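Side-chain contact in lipoprotein (Clostridioides difficile, PDB 7RAG), which binds the amidase CwlD as the lipoprotein GerS and allosterically activates it during spore formation: residues R4-T7 and K8-Y12. Residues are numbered along the deposited sequence; the frame is centred on the assembly and turned at random.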
loop_
_atom_site.group_PDB
_atom_site.type_symbol
_atom_site.label_atom_id
_atom_site.label_comp_id
_atom_site.label_asym_id
_atom_site.label_seq_id
_atom_site.Cartn_x
_atom_site.Cartn_y
_atom_site.Cartn_z
ATOM N N ARG A 4 -46.895 -1.879 16.910
ATOM C CA ARG A 4 -47.319 -0.750 16.097
ATOM C C ARG A 4 -46.244 -0.407 15.076
ATOM O O ARG A 4 -45.061 -0.705 15.264
ATOM C CB ARG A 4 -47.609 0.479 16.963
ATOM C CG ARG A 4 -46.351 1.124 17.514
ATOM C CD ARG A 4 -46.617 2.464 18.209
ATOM N NE ARG A 4 -45.424 2.946 18.909
ATOM C CZ ARG A 4 -44.386 3.530 18.315
ATOM N NH1 ARG A 4 -44.380 3.717 16.999
ATOM N NH2 ARG A 4 -43.349 3.921 19.044
ATOM N N GLN A 5 -46.672 0.233 13.986
ATOM C CA GLN A 5 -45.738 0.653 12.948
ATOM C C GLN A 5 -44.693 1.606 13.512
ATOM O O GLN A 5 -45.005 2.517 14.286
ATOM C CB GLN A 5 -46.488 1.328 11.801
ATOM C CG GLN A 5 -47.620 0.493 11.251
ATOM C CD GLN A 5 -47.235 -0.972 11.102
ATOM O OE1 GLN A 5 -46.258 -1.302 10.418
ATOM N NE2 GLN A 5 -47.997 -1.863 11.754
ATOM N N SER A 6 -43.444 1.386 13.137
ATOM C CA SER A 6 -42.407 2.321 13.516
ATOM C C SER A 6 -42.623 3.641 12.796
ATOM O O SER A 6 -43.071 3.675 11.645
ATOM C CB SER A 6 -41.038 1.750 13.192
ATOM O OG SER A 6 -40.800 0.615 13.991
ATOM N N THR A 7 -42.334 4.733 13.499
ATOM C CA THR A 7 -42.329 6.067 12.921
ATOM C C THR A 7 -41.077 6.265 12.072
ATOM O O THR A 7 -40.180 5.419 12.024
ATOM C CB THR A 7 -42.378 7.133 14.012
ATOM O OG1 THR A 7 -41.110 7.175 14.675
ATOM C CG2 THR A 7 -43.459 6.818 15.016
ATOM N N LYS A 8 -41.006 7.423 11.418
ATOM C CA LYS A 8 -39.837 7.750 10.614
ATOM C C LYS A 8 -38.551 7.644 11.423
ATOM O O LYS A 8 -37.578 7.000 11.003
ATOM C CB LYS A 8 -39.979 9.158 10.035
ATOM C CG LYS A 8 -40.541 9.189 8.650
ATOM C CD LYS A 8 -39.452 8.933 7.614
ATOM C CE LYS A 8 -38.922 7.480 7.591
ATOM N NZ LYS A 8 -38.492 6.905 6.277
ATOM N N GLU A 9 -38.538 8.267 12.597
ATOM C CA GLU A 9 -37.300 8.378 13.347
ATOM C C GLU A 9 -36.886 7.036 13.925
ATOM O O GLU A 9 -35.689 6.747 14.013
ATOM C CB GLU A 9 -37.450 9.426 14.451
ATOM C CG GLU A 9 -37.937 10.798 13.962
ATOM C CD GLU A 9 -39.461 10.899 13.833
ATOM O OE1 GLU A 9 -40.041 10.170 13.001
ATOM O OE2 GLU A 9 -40.077 11.709 14.571
ATOM N N GLU A 10 -37.858 6.203 14.303
ATOM C CA GLU A 10 -37.526 4.894 14.855
ATOM C C GLU A 10 -36.867 4.008 13.804
ATOM O O GLU A 10 -35.825 3.390 14.066
ATOM C CB GLU A 10 -38.783 4.233 15.429
ATOM C CG GLU A 10 -39.562 5.116 16.399
ATOM C CD GLU A 10 -40.683 4.383 17.119
ATOM O OE1 GLU A 10 -40.669 4.384 18.375
ATOM O OE2 GLU A 10 -41.568 3.803 16.437
ATOM N N VAL A 11 -37.442 3.961 12.594
ATOM C CA VAL A 11 -36.833 3.198 11.507
ATOM C C VAL A 11 -35.460 3.760 11.170
ATOM O O VAL A 11 -34.491 3.009 10.985
ATOM C CB VAL A 11 -37.749 3.184 10.267
ATOM C CG1 VAL A 11 -36.983 2.674 9.061
ATOM C CG2 VAL A 11 -38.961 2.300 10.494
ATOM N N TYR A 12 -35.351 5.087 11.096
ATOM C CA TYR A 12 -34.076 5.696 10.738
ATOM C C TYR A 12 -32.995 5.379 11.763
ATOM O O TYR A 12 -31.851 5.074 11.397
ATOM C CB TYR A 12 -34.240 7.206 10.586
ATOM C CG TYR A 12 -32.938 7.893 10.264
ATOM C CD1 TYR A 12 -32.387 8.825 11.131
ATOM C CD2 TYR A 12 -32.242 7.582 9.102
ATOM C CE1 TYR A 12 -31.187 9.446 10.839
ATOM C CE2 TYR A 12 -31.051 8.196 8.797
ATOM C CZ TYR A 12 -30.520 9.130 9.668
ATOM O OH TYR A 12 -29.320 9.744 9.365
#
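A capping box formed by T7 and E10 opens the helix 8-21, each residue's side chain reaching for the backbone nitrogen of the other. T7 is the N-cap: its OG1 accepts a weak hydrogen bond from the amide of E10, N to OG1 3.4 Å. The hydroxyl is placed for this by a first torsion that sets OG1 between the backbone N and the carbonyl carbon. The reciprocal bond runs from T7 N to E10 OE2 at 3.2 Å and is nearly straight at 163°. In E10, CG beside the backbone N (chi1 -51°) aims the chain back, and the extended continuation carries the carboxylate to R4 and T7 N.

R4 adds a salt bridge to the box's carboxylate from outside. It meets the group end-on with two nitrogens, NH2 to E10 OE1 at 2.8 Å and NH1 to E10 OE2 at 2.9 Å, both on the syn side. The guanidinium and carboxylate planes lie only 10° apart, yet both bonds are bent and the donors come in tilted out of the carboxylate plane. OE2 thus takes two donors, R4 NH1 syn and T7 N anti, both arriving from the same face; together with NH2 on OE1 they probably limit rotation of the carboxylate. NH1 also makes a weak bond to the carbonyl O of Q5, next in the chain, from the end of an extended side chain.

Beside the polar network, S6 CB rests 3.4 Å from CG2 of V11, while V11 N donates to T7 O in the first turn. The cap sits at the surface, its centre about 35 Å from that of the chain, before the helix leads into strand 24-33. From the second subunit, L123 in strand 122-128 packs on K8 and V11, and K117 O in strand 115-119 accepts from K8 NZ.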